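Transcriptional regulator (Enterococcus faecalis, PDB 3QFI) belongs to the LytR-CpsA-Psr family of proteins, often called transcriptional regulators, but has no firmly established molecular role. Local coordinates at residues Thr13-Leu25 / Leu208-Tyr220. Sequence-based numbering, arbitrary orientation.
Sequences TANIDAQEPFSVL and LTWDDMMDIQSKY
Ile16 and Tyr220 bury the largest shares of surface, equal in size, in this worked example of a beta turn docked against one side of helix 210-216 and the residues that follow it. The type I turn from Ile16 to Gln19 leads into strand 22-28, an inner strand of the mixed sheet of this LytR-CpsA-Psr family protein; the helix packs against the turn, joined by Phe22 at the strand's start. Ile16 has its CG2 branch anti to the backbone N, and that methyl lies 3.5 Å from Ile216 CD1 and close to Asp215 CB. Its other arm, through CD1, crosses the Asp212 side chain at about a right angle. Ile216 CD1 also reaches the Phe22 ring, bridging the turn and the strand. Phe22 and Tyr220 form an offset edge-to-face pair, with centroids 5.2 Å apart and planes at 74°; Phe22 CE2 sits over one face of the tyrosine, toward its rim. Tyr220 OH is modelled as donating to Glu20 O, but crowding around the hydroxyl leaves that bond doubtful.

Polar links add to this at Asp17 and Gln19. Lys219, bent at chi3 and chi4 (43° and 57°), curls its ammonium group back to Asp17 O, with NZ 2.8 Å from that oxygen and above the carbonyl plane. Gln19 NE2 returns a weak bond to Lys219 O. Asp17 OD2 and Asp215 OD1 are 4.5 Å apart; Lys219 NZ, 5.9 Å from Asp17 OD1, could only partly offset their repulsion.

Further out, His105 of strand 105-109 touches Ile16 and Leu208, while Ile50 of strand 44-51 packs on Phe22 and Tyr220. The helix start is fixed by a capping box: Asp212 N donates to Thr209 OG1, and Asp212 OD2 accepts from Thr209 N at 2.9 Å, on its anti side.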
# COMPACT_ATOMS: atom_id res chain seq x y z
N THR A 13 -5.18 15.11 11.08
CA THR A 13 -5.82 15.45 12.38
C THR A 13 -5.49 14.41 13.47
O THR A 13 -5.71 14.65 14.66
CB THR A 13 -7.37 15.57 12.25
OG1 THR A 13 -7.94 14.34 11.79
CG2 THR A 13 -7.74 16.69 11.27
N ALA A 14 -4.96 13.26 13.07
CA ALA A 14 -4.59 12.22 14.03
C ALA A 14 -3.49 12.73 14.97
O ALA A 14 -2.43 13.16 14.52
CB ALA A 14 -4.10 10.98 13.28
N ASN A 15 -3.72 12.69 16.28
CA ASN A 15 -2.71 13.17 17.24
C ASN A 15 -1.67 12.08 17.51
O ASN A 15 -1.89 11.20 18.32
CB ASN A 15 -3.37 13.58 18.55
CG ASN A 15 -2.41 14.28 19.51
OD1 ASN A 15 -2.83 14.98 20.44
ND2 ASN A 15 -1.11 14.09 19.29
N ILE A 16 -0.53 12.15 16.82
CA ILE A 16 0.51 11.14 16.98
C ILE A 16 1.12 11.16 18.36
O ILE A 16 1.55 10.13 18.89
CB ILE A 16 1.64 11.33 15.96
CG1 ILE A 16 1.09 11.05 14.56
CG2 ILE A 16 2.78 10.38 16.27
CD1 ILE A 16 2.12 11.22 13.47
N ASP A 17 1.18 12.36 18.94
CA ASP A 17 1.72 12.55 20.26
C ASP A 17 0.90 11.71 21.25
O ASP A 17 1.46 11.07 22.13
CB ASP A 17 1.69 14.04 20.60
CG ASP A 17 2.22 14.34 21.98
OD1 ASP A 17 1.43 14.24 22.95
OD2 ASP A 17 3.42 14.66 22.10
N ALA A 18 -0.43 11.70 21.10
CA ALA A 18 -1.27 10.91 22.01
C ALA A 18 -1.43 9.45 21.54
O ALA A 18 -2.33 8.74 21.99
CB ALA A 18 -2.64 11.57 22.15
N GLN A 19 -0.53 9.02 20.66
CA GLN A 19 -0.55 7.67 20.11
C GLN A 19 -1.97 7.33 19.67
O GLN A 19 -2.57 6.31 20.03
CB GLN A 19 -0.03 6.64 21.11
CG GLN A 19 -1.01 6.27 22.21
CD GLN A 19 -0.80 4.86 22.72
OE1 GLN A 19 -1.68 4.30 23.38
NE2 GLN A 19 0.37 4.27 22.43
N GLU A 20 -2.51 8.23 18.87
CA GLU A 20 -3.84 8.07 18.34
C GLU A 20 -3.60 7.27 17.07
O GLU A 20 -2.62 7.49 16.35
CB GLU A 20 -4.41 9.45 18.06
CG GLU A 20 -5.87 9.51 17.75
CD GLU A 20 -6.39 10.94 17.81
OE1 GLU A 20 -6.48 11.48 18.93
OE2 GLU A 20 -6.68 11.52 16.74
N PRO A 21 -4.47 6.29 16.80
CA PRO A 21 -4.38 5.43 15.61
C PRO A 21 -4.32 6.29 14.35
O PRO A 21 -5.08 7.24 14.21
CB PRO A 21 -5.66 4.61 15.67
CG PRO A 21 -5.92 4.53 17.17
CD PRO A 21 -5.64 5.94 17.62
N PHE A 22 -3.42 5.97 13.44
CA PHE A 22 -3.35 6.78 12.24
C PHE A 22 -3.12 5.89 11.02
O PHE A 22 -2.84 4.70 11.15
CB PHE A 22 -2.26 7.85 12.39
CG PHE A 22 -0.89 7.30 12.35
CD1 PHE A 22 -0.21 7.18 11.14
CD2 PHE A 22 -0.27 6.86 13.50
CE1 PHE A 22 1.07 6.63 11.08
CE2 PHE A 22 1.01 6.31 13.46
CZ PHE A 22 1.68 6.19 12.24
N SER A 23 -3.22 6.48 9.84
CA SER A 23 -3.07 5.72 8.62
C SER A 23 -2.10 6.38 7.67
O SER A 23 -1.86 7.58 7.73
CB SER A 23 -4.42 5.61 7.93
OG SER A 23 -4.69 6.81 7.23
N VAL A 24 -1.55 5.59 6.75
CA VAL A 24 -0.60 6.16 5.82
C VAL A 24 -0.60 5.41 4.49
O VAL A 24 -0.72 4.18 4.44
CB VAL A 24 0.80 6.17 6.44
CG1 VAL A 24 0.98 4.94 7.31
CG2 VAL A 24 1.86 6.20 5.34
N LEU A 25 -0.49 6.18 3.41
CA LEU A 25 -0.46 5.62 2.07
C LEU A 25 1.00 5.58 1.61
O LEU A 25 1.68 6.61 1.59
CB LEU A 25 -1.26 6.50 1.10
CG LEU A 25 -1.30 5.99 -0.34
CD1 LEU A 25 -2.35 4.88 -0.43
CD2 LEU A 25 -1.65 7.11 -1.31
N LEU A 208 5.56 13.58 6.62
CA LEU A 208 5.91 13.02 7.92
C LEU A 208 7.24 13.60 8.38
O LEU A 208 8.26 13.44 7.72
CB LEU A 208 6.01 11.50 7.80
CG LEU A 208 5.79 10.64 9.04
CD1 LEU A 208 4.43 10.95 9.67
CD2 LEU A 208 5.86 9.18 8.63
N THR A 209 7.22 14.29 9.52
CA THR A 209 8.43 14.91 10.03
C THR A 209 9.30 13.94 10.81
O THR A 209 8.92 12.79 11.05
CB THR A 209 8.13 16.12 10.95
OG1 THR A 209 7.45 15.69 12.13
CG2 THR A 209 7.26 17.14 10.21
N TRP A 210 10.47 14.42 11.21
CA TRP A 210 11.42 13.62 11.96
C TRP A 210 10.84 13.36 13.34
O TRP A 210 10.86 12.24 13.83
CB TRP A 210 12.73 14.39 12.07
CG TRP A 210 13.08 15.18 10.83
CD1 TRP A 210 13.74 16.37 10.78
CD2 TRP A 210 12.78 14.83 9.47
NE1 TRP A 210 13.88 16.79 9.48
CE2 TRP A 210 13.30 15.87 8.65
CE3 TRP A 210 12.13 13.75 8.85
CZ2 TRP A 210 13.19 15.85 7.25
CZ3 TRP A 210 12.01 13.74 7.46
CH2 TRP A 210 12.54 14.79 6.68
N ASP A 211 10.30 14.41 13.94
CA ASP A 211 9.68 14.30 15.26
C ASP A 211 8.58 13.23 15.20
O ASP A 211 8.39 12.46 16.14
CB ASP A 211 9.07 15.64 15.68
CG ASP A 211 10.00 16.81 15.44
OD1 ASP A 211 11.06 16.87 16.11
OD2 ASP A 211 9.68 17.65 14.57
N ASP A 212 7.84 13.20 14.09
CA ASP A 212 6.77 12.24 13.91
C ASP A 212 7.36 10.83 13.98
O ASP A 212 6.78 9.94 14.60
CB ASP A 212 6.04 12.45 12.58
CG ASP A 212 5.14 13.70 12.58
OD1 ASP A 212 4.45 13.97 13.59
OD2 ASP A 212 5.09 14.41 11.55
N MET A 213 8.51 10.65 13.35
CA MET A 213 9.18 9.35 13.34
C MET A 213 9.61 8.95 14.76
O MET A 213 9.36 7.82 15.20
CB MET A 213 10.41 9.40 12.44
CG MET A 213 10.45 8.28 11.43
SD MET A 213 9.13 8.49 10.23
CE MET A 213 10.00 9.49 8.97
N MET A 214 10.25 9.88 15.47
CA MET A 214 10.70 9.62 16.84
C MET A 214 9.51 9.30 17.74
O MET A 214 9.64 8.53 18.69
CB MET A 214 11.46 10.84 17.40
CG MET A 214 12.78 11.18 16.71
SD MET A 214 14.20 10.08 17.08
CE MET A 214 13.88 8.68 15.98
N ASP A 215 8.34 9.88 17.44
CA ASP A 215 7.14 9.62 18.23
C ASP A 215 6.63 8.21 17.96
O ASP A 215 6.07 7.56 18.84
CB ASP A 215 6.02 10.61 17.88
CG ASP A 215 6.13 11.91 18.66
OD1 ASP A 215 5.23 12.77 18.49
OD2 ASP A 215 7.09 12.08 19.44
N ILE A 216 6.82 7.75 16.72
CA ILE A 216 6.39 6.42 16.32
C ILE A 216 7.32 5.36 16.89
O ILE A 216 6.86 4.35 17.40
CB ILE A 216 6.38 6.27 14.78
CG1 ILE A 216 5.72 7.49 14.12
CG2 ILE A 216 5.64 4.99 14.39
CD1 ILE A 216 4.30 7.75 14.55
N GLN A 217 8.63 5.59 16.79
CA GLN A 217 9.64 4.65 17.29
C GLN A 217 9.79 4.68 18.82
O GLN A 217 10.89 4.48 19.35
CB GLN A 217 11.01 4.92 16.64
CG GLN A 217 11.06 4.80 15.09
CD GLN A 217 12.48 4.91 14.50
OE1 GLN A 217 13.20 5.89 14.76
NE2 GLN A 217 12.87 3.93 13.69
N SER A 218 8.69 4.91 19.54
CA SER A 218 8.75 4.96 20.99
C SER A 218 7.36 4.89 21.59
O SER A 218 7.19 4.85 22.81
CB SER A 218 9.40 6.27 21.45
OG SER A 218 8.63 7.38 21.03
N LYS A 219 6.35 4.87 20.73
CA LYS A 219 4.98 4.85 21.21
C LYS A 219 4.06 3.95 20.41
O LYS A 219 2.91 3.72 20.80
CB LYS A 219 4.46 6.27 21.20
CG LYS A 219 5.14 7.17 22.21
CD LYS A 219 4.96 8.64 21.87
CE LYS A 219 3.53 8.92 21.43
NZ LYS A 219 2.57 8.51 22.48
N TYR A 220 4.56 3.45 19.29
CA TYR A 220 3.80 2.60 18.40
C TYR A 220 4.51 1.29 18.15
O TYR A 220 4.14 0.53 17.27
CB TYR A 220 3.56 3.32 17.06
CG TYR A 220 2.58 4.46 17.12
CD1 TYR A 220 2.93 5.70 17.67
CD2 TYR A 220 1.27 4.29 16.67
CE1 TYR A 220 2.00 6.75 17.75
CE2 TYR A 220 0.33 5.32 16.75
CZ TYR A 220 0.71 6.55 17.29
OH TYR A 220 -0.20 7.58 17.37